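Local coordinates for protein succinylglutamate desuccinylase/aspartoacylase (Shewanella frigidimarina, PDB 3LWU) that is a putative zinc-dependent hydrolase of the succinylglutamate desuccinylase/aspartoacylase family, probably acting on ester bonds, at residues V28-L33 with A95-I100. Sequence-based numbering, arbitrary orientation.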
loop_
_atom_site.group_PDB
_atom_site.type_symbol
_atom_site.label_atom_id
_atom_site.label_comp_id
_atom_site.label_asym_id
_atom_site.label_seq_id
_atom_site.Cartn_x
_atom_site.Cartn_y
_atom_site.Cartn_z
ATOM N N VAL A 28 -14.417 18.001 -16.652
ATOM C CA VAL A 28 -13.196 18.771 -16.530
ATOM C C VAL A 28 -12.024 17.823 -16.312
ATOM O O VAL A 28 -12.114 16.889 -15.484
ATOM C CB VAL A 28 -13.268 19.726 -15.353
ATOM C CG1 VAL A 28 -11.906 20.335 -15.095
ATOM C CG2 VAL A 28 -14.247 20.853 -15.675
ATOM N N GLN A 29 -10.939 18.053 -17.042
ATOM C CA GLN A 29 -9.748 17.223 -16.899
ATOM C C GLN A 29 -8.835 17.758 -15.803
ATOM O O GLN A 29 -8.423 18.908 -15.853
ATOM C CB GLN A 29 -8.996 17.101 -18.219
ATOM C CG GLN A 29 -7.905 15.992 -18.136
ATOM C CD GLN A 29 -7.197 15.719 -19.476
ATOM O OE1 GLN A 29 -7.797 15.781 -20.530
ATOM N NE2 GLN A 29 -5.923 15.407 -19.412
ATOM N N VAL A 30 -8.509 16.910 -14.836
ATOM C CA VAL A 30 -7.777 17.318 -13.646
ATOM C C VAL A 30 -6.370 16.750 -13.545
ATOM O O VAL A 30 -5.625 17.139 -12.641
ATOM C CB VAL A 30 -8.568 17.035 -12.363
ATOM C CG1 VAL A 30 -9.908 17.873 -12.378
ATOM C CG2 VAL A 30 -8.843 15.504 -12.105
ATOM N N GLY A 31 -6.007 15.861 -14.480
ATOM C CA GLY A 31 -4.723 15.209 -14.509
ATOM C C GLY A 31 -4.698 14.115 -15.562
ATOM O O GLY A 31 -5.614 14.013 -16.363
ATOM N N GLU A 32 -3.664 13.285 -15.545
ATOM C CA GLU A 32 -3.460 12.276 -16.578
ATOM C C GLU A 32 -2.660 11.094 -16.014
ATOM O O GLU A 32 -1.695 11.274 -15.302
ATOM C CB GLU A 32 -2.693 12.937 -17.717
ATOM C CG GLU A 32 -2.634 12.184 -19.010
ATOM C CD GLU A 32 -1.762 12.889 -20.084
ATOM O OE1 GLU A 32 -0.899 13.787 -19.725
ATOM O OE2 GLU A 32 -1.996 12.550 -21.293
ATOM N N LEU A 33 -3.054 9.868 -16.373
ATOM C CA LEU A 33 -2.377 8.657 -15.912
ATOM C C LEU A 33 -1.309 8.218 -16.905
ATOM O O LEU A 33 -1.385 8.558 -18.058
ATOM C CB LEU A 33 -3.400 7.559 -15.694
ATOM C CG LEU A 33 -4.456 7.833 -14.612
ATOM C CD1 LEU A 33 -5.509 6.746 -14.597
ATOM C CD2 LEU A 33 -3.820 7.904 -13.252
ATOM N N ALA A 95 -14.837 14.032 -7.294
ATOM C CA ALA A 95 -13.938 15.116 -7.664
ATOM C C ALA A 95 -12.466 14.741 -7.634
ATOM O O ALA A 95 -11.640 15.544 -8.028
ATOM C CB ALA A 95 -14.192 16.365 -6.783
ATOM N N ASN A 96 -12.119 13.546 -7.157
ATOM C CA ASN A 96 -10.739 13.116 -7.160
ATOM C C ASN A 96 -10.639 11.689 -7.640
ATOM O O ASN A 96 -10.434 10.759 -6.838
ATOM C CB ASN A 96 -10.116 13.293 -5.770
ATOM C CG ASN A 96 -8.636 12.869 -5.739
ATOM O OD1 ASN A 96 -8.080 12.534 -6.790
ATOM N ND2 ASN A 96 -7.993 12.901 -4.543
ATOM N N PRO A 97 -10.790 11.478 -8.957
ATOM C CA PRO A 97 -10.818 10.094 -9.460
ATOM C C PRO A 97 -9.583 9.282 -9.082
ATOM O O PRO A 97 -9.700 8.076 -8.779
ATOM C CB PRO A 97 -10.995 10.261 -10.979
ATOM C CG PRO A 97 -10.643 11.687 -11.242
ATOM C CD PRO A 97 -11.050 12.444 -10.026
ATOM N N LEU A 98 -8.414 9.922 -9.020
ATOM C CA LEU A 98 -7.177 9.178 -8.662
ATOM C C LEU A 98 -7.321 8.600 -7.264
ATOM O O LEU A 98 -7.089 7.417 -7.056
ATOM C CB LEU A 98 -5.921 10.069 -8.747
ATOM C CG LEU A 98 -4.540 9.498 -8.388
ATOM C CD1 LEU A 98 -4.128 8.226 -9.114
ATOM C CD2 LEU A 98 -3.524 10.613 -8.680
ATOM N N GLY A 99 -7.747 9.426 -6.319
ATOM C CA GLY A 99 -7.925 8.991 -4.947
ATOM C C GLY A 99 -9.068 7.982 -4.793
ATOM O O GLY A 99 -8.959 7.029 -4.049
ATOM N N ILE A 100 -10.168 8.207 -5.482
ATOM C CA ILE A 100 -11.374 7.360 -5.344
ATOM C C ILE A 100 -11.085 5.950 -5.815
ATOM O O ILE A 100 -11.611 4.983 -5.241
ATOM C CB ILE A 100 -12.538 7.957 -6.185
ATOM C CG1 ILE A 100 -13.043 9.243 -5.545
ATOM C CG2 ILE A 100 -13.721 6.939 -6.419
ATOM C CD1 ILE A 100 -13.733 10.224 -6.539
#
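The puckered ring of P97 turns its outer corner to V30, with CG 4.3 Å from V30 CG2. The flat group beside it, the N96 amide, receives the backbone N-H of G99 over one face, and its ND2 donates to V62 O. The contact sets strand 24-32 against the short helix 97-100 in what is, from its family, an M14 carboxypeptidase-like zinc-binding fold. Beta-branched V30 suits an extended strand, and its side chain packs against L39 and V41 of the neighbouring antiparallel strand, L174 of helix 170-182 and the proline. P97 suits the first helical turn, where no backbone N-H is needed. Farther along, the methyls L33 CD2 and L98 CD1 meet at 4.2 Å, the two side chains crossing at a slant; leucine suits both places because its long, branched side chain carries a methyl across, and L98 does so with CG anti to the backbone N (chi1 179°). L373 of the second subunit packs on both leucines, joining this apolar patch to the assembly. P97 lies about 11 Å, side chain to side chain, from the zinc ligand H63. N96 is the helix N-cap, its short side chain placing an acceptor where a first-turn N-H has no earlier helical carbonyl to bond: G99 N reaches OD1 at 3.2 Å, nearly straight at 168° but 68° out of the carbonyl plane.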